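Local coordinates for protein kojibiose phosphorylase (Gut metagenome, PDB 6W0P) that belongs to glycoside hydrolase family 65, carbohydrate-active enzymes that join a beta-sandwich N-terminal domain to an (alpha/alpha)6-barrel catalytic domain, at residues A[325-334]-A[366-377]; A[410-418]-A[472-482]. One frame throughout, in Å; residues are numbered along the deposited sequence.

Contact 1. Residues A[325-334]-A[366-377]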
loop_
_atom_site.group_PDB
_atom_site.type_symbol
_atom_site.label_atom_id
_atom_site.label_comp_id
_atom_site.label_asym_id
_atom_site.label_seq_id
_atom_site.Cartn_x
_atom_site.Cartn_y
_atom_site.Cartn_z
ATOM N N TYR A 325 -32.075 1.493 11.824
ATOM C CA TYR A 325 -31.947 0.792 13.132
ATOM C C TYR A 325 -33.140 1.085 14.045
ATOM O O TYR A 325 -33.518 2.249 14.186
ATOM C CB TYR A 325 -30.674 1.253 13.837
ATOM C CG TYR A 325 -29.996 0.182 14.646
ATOM C CD1 TYR A 325 -29.296 -0.819 14.016
ATOM C CD2 TYR A 325 -30.068 0.150 16.026
ATOM C CE1 TYR A 325 -28.687 -1.828 14.729
ATOM C CE2 TYR A 325 -29.459 -0.862 16.763
ATOM C CZ TYR A 325 -28.750 -1.853 16.111
ATOM O OH TYR A 325 -28.093 -2.839 16.798
ATOM N N HIS A 326 -33.710 0.069 14.686
ATOM C CA HIS A 326 -34.758 0.311 15.715
ATOM C C HIS A 326 -34.646 -0.681 16.878
ATOM O O HIS A 326 -35.609 -0.768 17.639
ATOM C CB HIS A 326 -36.148 0.324 15.065
ATOM C CG HIS A 326 -36.598 -1.001 14.533
ATOM N ND1 HIS A 326 -36.256 -1.449 13.281
ATOM C CD2 HIS A 326 -37.384 -1.961 15.077
ATOM C CE1 HIS A 326 -36.806 -2.639 13.081
ATOM N NE2 HIS A 326 -37.505 -2.980 14.165
ATOM N N GLY A 327 -33.515 -1.378 17.029
ATOM C CA GLY A 327 -33.298 -2.314 18.140
ATOM C C GLY A 327 -33.878 -3.682 17.835
ATOM O O GLY A 327 -34.264 -4.392 18.782
ATOM N N PHE A 328 -33.949 -4.070 16.564
ATOM C CA PHE A 328 -34.486 -5.397 16.181
ATOM C C PHE A 328 -33.531 -6.506 16.634
ATOM O O PHE A 328 -34.023 -7.586 16.972
ATOM C CB PHE A 328 -34.700 -5.523 14.674
ATOM C CG PHE A 328 -35.319 -6.840 14.281
ATOM C CD1 PHE A 328 -36.674 -7.074 14.498
ATOM C CD2 PHE A 328 -34.549 -7.847 13.714
ATOM C CE1 PHE A 328 -37.253 -8.286 14.158
ATOM C CE2 PHE A 328 -35.127 -9.069 13.390
ATOM C CZ PHE A 328 -36.475 -9.282 13.604
ATOM N N ASP A 329 -32.220 -6.263 16.622
ATOM C CA ASP A 329 -31.209 -7.342 16.783
ATOM C C ASP A 329 -29.903 -6.811 17.369
ATOM O O ASP A 329 -29.213 -6.035 16.720
ATOM C CB ASP A 329 -30.920 -8.005 15.440
ATOM C CG ASP A 329 -30.083 -9.280 15.532
ATOM O OD1 ASP A 329 -29.414 -9.494 16.571
ATOM O OD2 ASP A 329 -30.111 -10.051 14.562
ATOM N N PRO A 330 -29.474 -7.305 18.550
ATOM C CA PRO A 330 -28.227 -6.874 19.181
ATOM C C PRO A 330 -26.953 -7.392 18.497
ATOM O O PRO A 330 -25.873 -7.140 19.039
ATOM C CB PRO A 330 -28.299 -7.477 20.605
ATOM C CG PRO A 330 -29.183 -8.707 20.448
ATOM C CD PRO A 330 -30.157 -8.355 19.336
ATOM N N THR A 331 -27.086 -8.120 17.378
ATOM C CA THR A 331 -25.965 -8.490 16.471
ATOM C C THR A 331 -26.056 -7.678 15.169
ATOM O O THR A 331 -25.337 -8.018 14.204
ATOM C CB THR A 331 -25.924 -10.012 16.227
ATOM O OG1 THR A 331 -27.094 -10.413 15.509
ATOM C CG2 THR A 331 -25.846 -10.801 17.517
ATOM N N ASN A 332 -26.908 -6.659 15.105
ATOM C CA ASN A 332 -27.052 -5.805 13.893
ATOM C C ASN A 332 -26.330 -4.486 14.145
ATOM O O ASN A 332 -26.201 -4.102 15.313
ATOM C CB ASN A 332 -28.507 -5.546 13.502
ATOM C CG ASN A 332 -29.135 -6.671 12.707
ATOM O OD1 ASN A 332 -28.436 -7.574 12.248
ATOM N ND2 ASN A 332 -30.449 -6.639 12.563
ATOM N N THR A 333 -25.889 -3.816 13.082
ATOM C CA THR A 333 -25.253 -2.486 13.185
ATOM C C THR A 333 -25.676 -1.637 11.986
ATOM O O THR A 333 -26.330 -2.159 11.071
ATOM C CB THR A 333 -23.728 -2.610 13.294
ATOM O OG1 THR A 333 -23.172 -1.335 13.629
ATOM C CG2 THR A 333 -23.105 -3.089 12.007
ATOM N N ILE A 334 -25.295 -0.369 12.019
ATOM C CA ILE A 334 -25.567 0.624 10.947
ATOM C C ILE A 334 -24.365 0.627 9.991
ATOM O O ILE A 334 -23.239 0.895 10.456
ATOM C CB ILE A 334 -25.816 2.004 11.587
ATOM C CG1 ILE A 334 -26.969 1.939 12.592
ATOM C CG2 ILE A 334 -26.032 3.061 10.527
ATOM C CD1 ILE A 334 -27.338 3.250 13.213
ATOM N N GLU A 366 -33.373 0.842 23.515
ATOM C CA GLU A 366 -33.105 -0.536 23.034
ATOM C C GLU A 366 -32.241 -0.450 21.762
ATOM O O GLU A 366 -31.315 -1.259 21.605
ATOM C CB GLU A 366 -34.449 -1.246 22.838
ATOM C CG GLU A 366 -34.347 -2.750 22.620
ATOM C CD GLU A 366 -33.718 -3.571 23.749
ATOM O OE1 GLU A 366 -33.579 -3.056 24.899
ATOM O OE2 GLU A 366 -33.367 -4.750 23.470
ATOM N N ALA A 367 -32.502 0.522 20.891
ATOM C CA ALA A 367 -31.657 0.774 19.708
ATOM C C ALA A 367 -30.260 1.223 20.161
ATOM O O ALA A 367 -29.278 0.612 19.691
ATOM C CB ALA A 367 -32.320 1.770 18.794
ATOM N N ALA A 368 -30.157 2.213 21.053
ATOM C CA ALA A 368 -28.858 2.699 21.591
ATOM C C ALA A 368 -28.079 1.522 22.194
ATOM O O ALA A 368 -26.909 1.336 21.853
ATOM C CB ALA A 368 -29.068 3.784 22.616
ATOM N N LYS A 369 -28.710 0.746 23.069
ATOM C CA LYS A 369 -28.053 -0.402 23.756
ATOM C C LYS A 369 -27.635 -1.467 22.727
ATOM O O LYS A 369 -26.537 -2.019 22.875
ATOM C CB LYS A 369 -28.976 -0.967 24.842
ATOM C CG LYS A 369 -28.566 -2.311 25.429
ATOM C CD LYS A 369 -28.897 -2.495 26.913
ATOM C CE LYS A 369 -30.127 -3.348 27.175
ATOM N NZ LYS A 369 -30.619 -3.178 28.570
ATOM N N ASP A 370 -28.459 -1.722 21.701
ATOM C CA ASP A 370 -28.196 -2.759 20.665
ATOM C C ASP A 370 -26.981 -2.365 19.826
ATOM O O ASP A 370 -26.155 -3.265 19.536
ATOM C CB ASP A 370 -29.439 -3.074 19.836
ATOM C CG ASP A 370 -30.329 -4.128 20.485
ATOM O OD1 ASP A 370 -29.965 -4.572 21.578
ATOM O OD2 ASP A 370 -31.388 -4.492 19.903
ATOM N N LEU A 371 -26.841 -1.081 19.483
ATOM C CA LEU A 371 -25.633 -0.572 18.784
ATOM C C LEU A 371 -24.373 -0.950 19.573
ATOM O O LEU A 371 -23.418 -1.427 18.934
ATOM C CB LEU A 371 -25.735 0.939 18.574
ATOM C CG LEU A 371 -26.623 1.337 17.412
ATOM C CD1 LEU A 371 -26.774 2.844 17.327
ATOM C CD2 LEU A 371 -26.066 0.794 16.113
ATOM N N ILE A 372 -24.363 -0.795 20.905
ATOM C CA ILE A 372 -23.190 -1.189 21.744
ATOM C C ILE A 372 -23.090 -2.724 21.835
ATOM O O ILE A 372 -21.961 -3.230 21.811
ATOM C CB ILE A 372 -23.250 -0.497 23.101
ATOM C CG1 ILE A 372 -23.184 1.019 22.928
ATOM C CG2 ILE A 372 -22.158 -0.993 24.021
ATOM C CD1 ILE A 372 -23.993 1.785 23.961
ATOM N N MET A 373 -24.210 -3.452 21.868
ATOM C CA MET A 373 -24.206 -4.940 22.007
ATOM C C MET A 373 -23.606 -5.541 20.739
ATOM O O MET A 373 -22.902 -6.594 20.815
ATOM C CB MET A 373 -25.614 -5.511 22.215
ATOM C CG MET A 373 -26.194 -5.270 23.603
ATOM S SD MET A 373 -25.115 -5.678 24.965
ATOM C CE MET A 373 -24.819 -7.413 24.649
ATOM N N PHE A 374 -23.821 -4.885 19.602
ATOM C CA PHE A 374 -23.156 -5.326 18.358
ATOM C C PHE A 374 -21.661 -5.452 18.651
ATOM O O PHE A 374 -21.062 -6.433 18.177
ATOM C CB PHE A 374 -23.406 -4.395 17.172
ATOM C CG PHE A 374 -22.356 -4.571 16.108
ATOM C CD1 PHE A 374 -22.308 -5.722 15.339
ATOM C CD2 PHE A 374 -21.371 -3.619 15.928
ATOM C CE1 PHE A 374 -21.333 -5.892 14.369
ATOM C CE2 PHE A 374 -20.386 -3.795 14.971
ATOM C CZ PHE A 374 -20.370 -4.933 14.192
ATOM N N ARG A 375 -21.085 -4.476 19.363
ATOM C CA ARG A 375 -19.631 -4.429 19.679
ATOM C C ARG A 375 -19.294 -5.467 20.755
ATOM O O ARG A 375 -18.230 -6.072 20.671
ATOM C CB ARG A 375 -19.206 -3.023 20.115
ATOM C CG ARG A 375 -19.411 -1.968 19.038
ATOM C CD ARG A 375 -18.617 -2.213 17.757
ATOM N NE ARG A 375 -18.562 -1.005 16.929
ATOM C CZ ARG A 375 -17.858 -0.853 15.815
ATOM N NH1 ARG A 375 -17.117 -1.837 15.343
ATOM N NH2 ARG A 375 -17.898 0.298 15.167
ATOM N N TYR A 376 -20.145 -5.643 21.758
ATOM C CA TYR A 376 -19.930 -6.690 22.783
ATOM C C TYR A 376 -19.859 -8.034 22.059
ATOM O O TYR A 376 -18.973 -8.839 22.362
ATOM C CB TYR A 376 -21.003 -6.710 23.875
ATOM C CG TYR A 376 -20.687 -7.777 24.887
ATOM C CD1 TYR A 376 -19.731 -7.570 25.868
ATOM C CD2 TYR A 376 -21.214 -9.052 24.749
ATOM C CE1 TYR A 376 -19.363 -8.585 26.737
ATOM C CE2 TYR A 376 -20.859 -10.079 25.609
ATOM C CZ TYR A 376 -19.927 -9.849 26.603
ATOM O OH TYR A 376 -19.599 -10.877 27.438
ATOM N N ASN A 377 -20.733 -8.247 21.079
ATOM C CA ASN A 377 -20.889 -9.570 20.427
ATOM C C ASN A 377 -19.797 -9.769 19.371
ATOM O O ASN A 377 -19.786 -10.856 18.776
ATOM C CB ASN A 377 -22.306 -9.763 19.882
ATOM C CG ASN A 377 -23.339 -9.922 20.976
ATOM O OD1 ASN A 377 -23.105 -10.632 21.954
ATOM N ND2 ASN A 377 -24.484 -9.278 20.825
HETATM O O HOH W 1 -22.191 -0.205 16.402
#

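Contact 2. Residues A[410-418]-A[472-482]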
loop_
_atom_site.group_PDB
_atom_site.type_symbol
_atom_site.label_atom_id
_atom_site.label_comp_id
_atom_site.label_asym_id
_atom_site.label_seq_id
_atom_site.Cartn_x
_atom_site.Cartn_y
_atom_site.Cartn_z
ATOM N N TRP A 410 -3.361 -0.435 5.424
ATOM C CA TRP A 410 -2.604 -0.416 6.711
ATOM C C TRP A 410 -2.562 1.017 7.285
ATOM O O TRP A 410 -2.675 1.142 8.514
ATOM C CB TRP A 410 -1.202 -1.013 6.535
ATOM C CG TRP A 410 -0.266 -0.115 5.796
ATOM C CD1 TRP A 410 0.010 -0.139 4.460
ATOM C CD2 TRP A 410 0.506 0.959 6.351
ATOM N NE1 TRP A 410 0.880 0.864 4.142
ATOM C CE2 TRP A 410 1.185 1.566 5.279
ATOM C CE3 TRP A 410 0.672 1.476 7.638
ATOM C CZ2 TRP A 410 2.053 2.636 5.465
ATOM C CZ3 TRP A 410 1.502 2.558 7.822
ATOM C CH2 TRP A 410 2.182 3.129 6.743
ATOM N N GLN A 411 -2.429 2.028 6.409
ATOM C CA GLN A 411 -2.319 3.475 6.726
ATOM C C GLN A 411 -3.467 3.929 7.629
ATOM O O GLN A 411 -3.314 5.014 8.200
ATOM C CB GLN A 411 -2.450 4.384 5.493
ATOM C CG GLN A 411 -1.354 4.254 4.463
ATOM C CD GLN A 411 -1.774 3.379 3.301
ATOM O OE1 GLN A 411 -2.300 2.266 3.490
ATOM N NE2 GLN A 411 -1.502 3.868 2.092
ATOM N N HIS A 412 -4.615 3.254 7.569
ATOM C CA HIS A 412 -5.775 3.509 8.443
ATOM C C HIS A 412 -5.884 2.371 9.451
ATOM O O HIS A 412 -5.986 2.696 10.669
ATOM C CB HIS A 412 -7.096 3.729 7.673
ATOM C CG HIS A 412 -7.061 4.870 6.712
ATOM N ND1 HIS A 412 -7.954 4.973 5.645
ATOM C CD2 HIS A 412 -6.173 5.867 6.555
ATOM C CE1 HIS A 412 -7.632 6.007 4.903
ATOM N NE2 HIS A 412 -6.534 6.573 5.437
ATOM N N ALA A 413 -5.873 1.113 8.987
ATOM C CA ALA A 413 -6.207 -0.071 9.826
ATOM C C ALA A 413 -5.150 -0.305 10.905
ATOM O O ALA A 413 -5.540 -0.809 11.960
ATOM C CB ALA A 413 -6.424 -1.329 9.009
ATOM N N SER A 414 -3.893 0.063 10.675
ATOM C CA SER A 414 -2.783 -0.162 11.642
ATOM C C SER A 414 -2.573 1.081 12.513
ATOM O O SER A 414 -1.815 0.991 13.516
ATOM C CB SER A 414 -1.506 -0.549 10.957
ATOM O OG SER A 414 -1.673 -1.760 10.233
ATOM N N THR A 415 -3.217 2.205 12.187
ATOM C CA THR A 415 -2.815 3.519 12.753
ATOM C C THR A 415 -3.912 4.206 13.570
ATOM O O THR A 415 -3.527 5.074 14.387
ATOM C CB THR A 415 -2.328 4.448 11.644
ATOM O OG1 THR A 415 -3.421 4.661 10.757
ATOM C CG2 THR A 415 -1.134 3.870 10.929
ATOM N N GLN A 416 -5.182 3.866 13.364
ATOM C CA GLN A 416 -6.337 4.635 13.896
ATOM C C GLN A 416 -7.035 3.811 14.975
ATOM O O GLN A 416 -7.604 2.760 14.640
ATOM C CB GLN A 416 -7.340 4.981 12.793
ATOM C CG GLN A 416 -6.865 6.044 11.810
ATOM C CD GLN A 416 -7.954 6.355 10.810
ATOM O OE1 GLN A 416 -8.356 5.479 10.045
ATOM N NE2 GLN A 416 -8.516 7.558 10.908
ATOM N N PHE A 417 -7.045 4.289 16.218
ATOM C CA PHE A 417 -7.693 3.562 17.341
ATOM C C PHE A 417 -9.000 4.252 17.722
ATOM O O PHE A 417 -9.622 3.828 18.715
ATOM C CB PHE A 417 -6.657 3.335 18.447
ATOM C CG PHE A 417 -5.395 2.735 17.881
ATOM C CD1 PHE A 417 -5.452 1.634 17.046
ATOM C CD2 PHE A 417 -4.164 3.320 18.099
ATOM C CE1 PHE A 417 -4.297 1.105 16.482
ATOM C CE2 PHE A 417 -3.009 2.789 17.544
ATOM C CZ PHE A 417 -3.077 1.688 16.731
ATOM N N GLN A 418 -9.455 5.212 16.910
ATOM C CA GLN A 418 -10.762 5.892 17.113
ATOM C C GLN A 418 -11.884 4.865 17.215
ATOM O O GLN A 418 -12.851 5.136 17.905
ATOM C CB GLN A 418 -11.061 6.956 16.036
ATOM C CG GLN A 418 -11.124 6.449 14.597
ATOM C CD GLN A 418 -10.816 7.527 13.579
ATOM O OE1 GLN A 418 -9.932 8.360 13.772
ATOM N NE2 GLN A 418 -11.554 7.525 12.488
ATOM N N GLY A 472 3.246 6.277 15.926
ATOM C CA GLY A 472 2.976 5.724 14.590
ATOM C C GLY A 472 1.492 5.595 14.381
ATOM O O GLY A 472 1.028 4.495 14.069
ATOM N N VAL A 473 0.762 6.682 14.623
ATOM C CA VAL A 473 -0.727 6.667 14.643
ATOM C C VAL A 473 -1.281 7.677 13.645
ATOM O O VAL A 473 -0.499 8.423 12.988
ATOM C CB VAL A 473 -1.277 6.890 16.062
ATOM C CG1 VAL A 473 -0.890 5.728 16.967
ATOM C CG2 VAL A 473 -0.868 8.228 16.662
ATOM N N MET A 474 -2.599 7.654 13.540
ATOM C CA MET A 474 -3.404 8.608 12.766
ATOM C C MET A 474 -4.671 8.876 13.575
ATOM O O MET A 474 -5.317 7.882 14.000
ATOM C CB MET A 474 -3.766 8.002 11.404
ATOM C CG MET A 474 -4.776 8.815 10.636
ATOM S SD MET A 474 -5.304 8.073 9.067
ATOM C CE MET A 474 -3.850 8.315 8.056
ATOM N N GLY A 475 -5.007 10.156 13.767
ATOM C CA GLY A 475 -6.244 10.575 14.431
ATOM C C GLY A 475 -7.375 10.589 13.419
ATOM O O GLY A 475 -7.213 10.102 12.303
ATOM N N PRO A 476 -8.554 11.154 13.761
ATOM C CA PRO A 476 -9.616 11.323 12.767
ATOM C C PRO A 476 -9.171 12.108 11.514
ATOM O O PRO A 476 -9.704 11.812 10.451
ATOM C CB PRO A 476 -10.725 12.054 13.549
ATOM C CG PRO A 476 -10.449 11.719 15.013
ATOM C CD PRO A 476 -8.942 11.601 15.106
ATOM N N ASP A 477 -8.229 13.051 11.647
ATOM C CA ASP A 477 -7.650 13.813 10.507
ATOM C C ASP A 477 -6.748 12.847 9.744
ATOM O O ASP A 477 -5.612 12.605 10.173
ATOM C CB ASP A 477 -6.861 15.069 10.913
ATOM C CG ASP A 477 -6.073 15.670 9.753
ATOM O OD1 ASP A 477 -6.499 15.442 8.616
ATOM O OD2 ASP A 477 -5.007 16.335 9.983
ATOM N N GLU A 478 -7.247 12.300 8.652
ATOM C CA GLU A 478 -6.521 11.259 7.891
ATOM C C GLU A 478 -5.385 11.875 7.082
ATOM O O GLU A 478 -4.676 11.099 6.417
ATOM C CB GLU A 478 -7.488 10.494 6.994
ATOM C CG GLU A 478 -8.579 9.823 7.795
ATOM C CD GLU A 478 -9.506 8.966 6.965
ATOM O OE1 GLU A 478 -9.349 8.946 5.747
ATOM O OE2 GLU A 478 -10.333 8.311 7.552
ATOM N N PHE A 479 -5.191 13.185 7.155
ATOM C CA PHE A 479 -4.097 13.870 6.439
ATOM C C PHE A 479 -2.830 13.866 7.290
ATOM O O PHE A 479 -1.854 14.443 6.835
ATOM C CB PHE A 479 -4.538 15.264 6.009
ATOM C CG PHE A 479 -5.655 15.281 4.992
ATOM C CD1 PHE A 479 -6.022 14.136 4.289
ATOM C CD2 PHE A 479 -6.282 16.479 4.672
ATOM C CE1 PHE A 479 -7.038 14.170 3.338
ATOM C CE2 PHE A 479 -7.267 16.523 3.693
ATOM C CZ PHE A 479 -7.661 15.366 3.047
ATOM N N LYS A 480 -2.821 13.178 8.432
ATOM C CA LYS A 480 -1.629 13.060 9.321
ATOM C C LYS A 480 -1.367 11.584 9.637
ATOM O O LYS A 480 -2.153 10.995 10.434
ATOM C CB LYS A 480 -1.811 13.900 10.585
ATOM C CG LYS A 480 -1.495 15.367 10.375
ATOM C CD LYS A 480 -0.021 15.619 10.095
ATOM C CE LYS A 480 0.216 16.876 9.292
ATOM N NZ LYS A 480 -0.614 16.916 8.060
ATOM N N LEU A 481 -0.291 11.047 9.062
ATOM C CA LEU A 481 0.050 9.597 9.045
ATOM C C LEU A 481 1.385 9.319 9.756
ATOM O O LEU A 481 2.384 9.959 9.428
ATOM C CB LEU A 481 0.085 9.133 7.586
ATOM C CG LEU A 481 0.681 7.746 7.339
ATOM C CD1 LEU A 481 -0.056 6.671 8.127
ATOM C CD2 LEU A 481 0.689 7.421 5.857
ATOM N N MET A 482 1.394 8.364 10.689
ATOM C CA MET A 482 2.605 7.896 11.415
ATOM C C MET A 482 3.139 9.089 12.207
ATOM O O MET A 482 4.375 9.343 12.230
ATOM C CB MET A 482 3.698 7.360 10.480
ATOM C CG MET A 482 3.317 6.092 9.711
ATOM S SD MET A 482 3.003 4.656 10.740
ATOM C CE MET A 482 4.484 4.621 11.758
HETATM O O HOH W 2 -5.005 8.909 4.915
HETATM O O HOH W 3 -10.516 5.896 8.540
HETATM O O HOH W 4 -10.894 9.467 10.047
HETATM O O HOH W 5 -7.744 7.224 15.096
#

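Contact 1. Residues A[325-334]-A[366-377]
Tyr325, the first residue beyond helix 308-324, lays its ring against Ala367, Asp370 and Leu371 of the facing helix. From CB, directed at that helix, the ring leads first to CD2, which touches the Ala367 methyl. Farther along, CE2 meets Leu371 CG at 3.6 Å and, near the ring plane, Ala367 O at 3.3 Å. Leu371 CD2 sits over the centre of one face, a CH-pi contact 3.8 Å from the centroid. At the tip, Tyr325 OH brushes Asp370 CB and donates to Asn332 O at 2.7 Å from above the carbonyl plane, which draws the end of the turn back onto Tyr325. Thr333 makes a second CH-pi contact, its CB over the middle of the Phe374 ring. With OG1 anti to the backbone N (chi1 -170°), its hydroxyl donates to a water that in turn donates to Leu371 O, while CG2 lies near the far rim of the ring. Within the type I turn 329-332, Pro330 O accepts from Asn377 ND2 at 3.1 Å (N-H...O 147°), nearly in the amide plane of Asn377. Tyr360 of helix 351-361 packs on Tyr325, Ile334 and Leu371. The interface is thus mainly apolar, and buried Asp370 OD2 comes within 3.1 Å of Gly327 O, an oxygen-oxygen approach that would be unfavourable for a charged carboxylate and may raise its pKa.

Contact 2. Residues A[410-418]-A[472-482]
Two loops that lead into helices 418-434 and 487-504 of the (alpha/alpha)6 barrel meet here, one of them carrying the Met-Gly-Pro-Asp-Glu run 474-478. Their backbones join where Met474 N donates to Thr415 O at 2.9 Å (N-H...O 153°). One residue on, Gln416 reaches along its extended chain so that NE2 donates almost straight to Gly475 O at 3.2 Å, the acceptor lying close to the amide plane, while its CD lies against Met474 SD. Met474 leaves the backbone with CG anti to its N (chi1 171°) and bends only at the last torsion. This brings SD obliquely to the His412 ring, 3.5 Å from CD2, and CE to 3.3 Å from Gln411 O. That same carbonyl accepts from Thr415 OG1 at 2.6 Å, fixing the threonine hydroxyl beside Met474 CB. Glu478 lies over one face of the imidazole, with CD toward its rim and OE1 3.5 Å from His412 CE1; carboxylate and ring planes are 39° apart. In the plane of the ring, a water links His412 NE2 to Glu478 O. Two further waters reach Glu478 OE2, one donating also to Gln416 OE1 and the other accepting from Gln416 NE2 and Gln418 NE2. At the other end of the contact, Met482 SD meets the edge of Trp410, 3.9 Å from CZ3, a Met-aromatic contact. Trp410 itself stacks edge-to-face with Tyr576 of the second subunit. Loops that run into barrel helices and pack on one another in this way belong to the (alpha/alpha)6 fold of family 65, whose active site lies at the N-terminal ends of the inner helices; this contact is probably part of that end.

From the N terminus, the chain first crosses the ten-stranded sheet, and Lys257, just after strand 245-256, later forms a salt bridge with Asp329 at contact 1. That contact closes a loop around helix 351-361, bringing the exit of helix 308-324 against helix 365-376. Contact 2 opens only afterwards, so the two are in series and neither nest nor cross. It closes a longer excursion through helices 418-434 and 437-458, the same helices that cover the far side of 366-377. The contacts lie about 26 Å apart between centres, with contact 1 facing the N-terminal domain and contact 2 beside the second subunit.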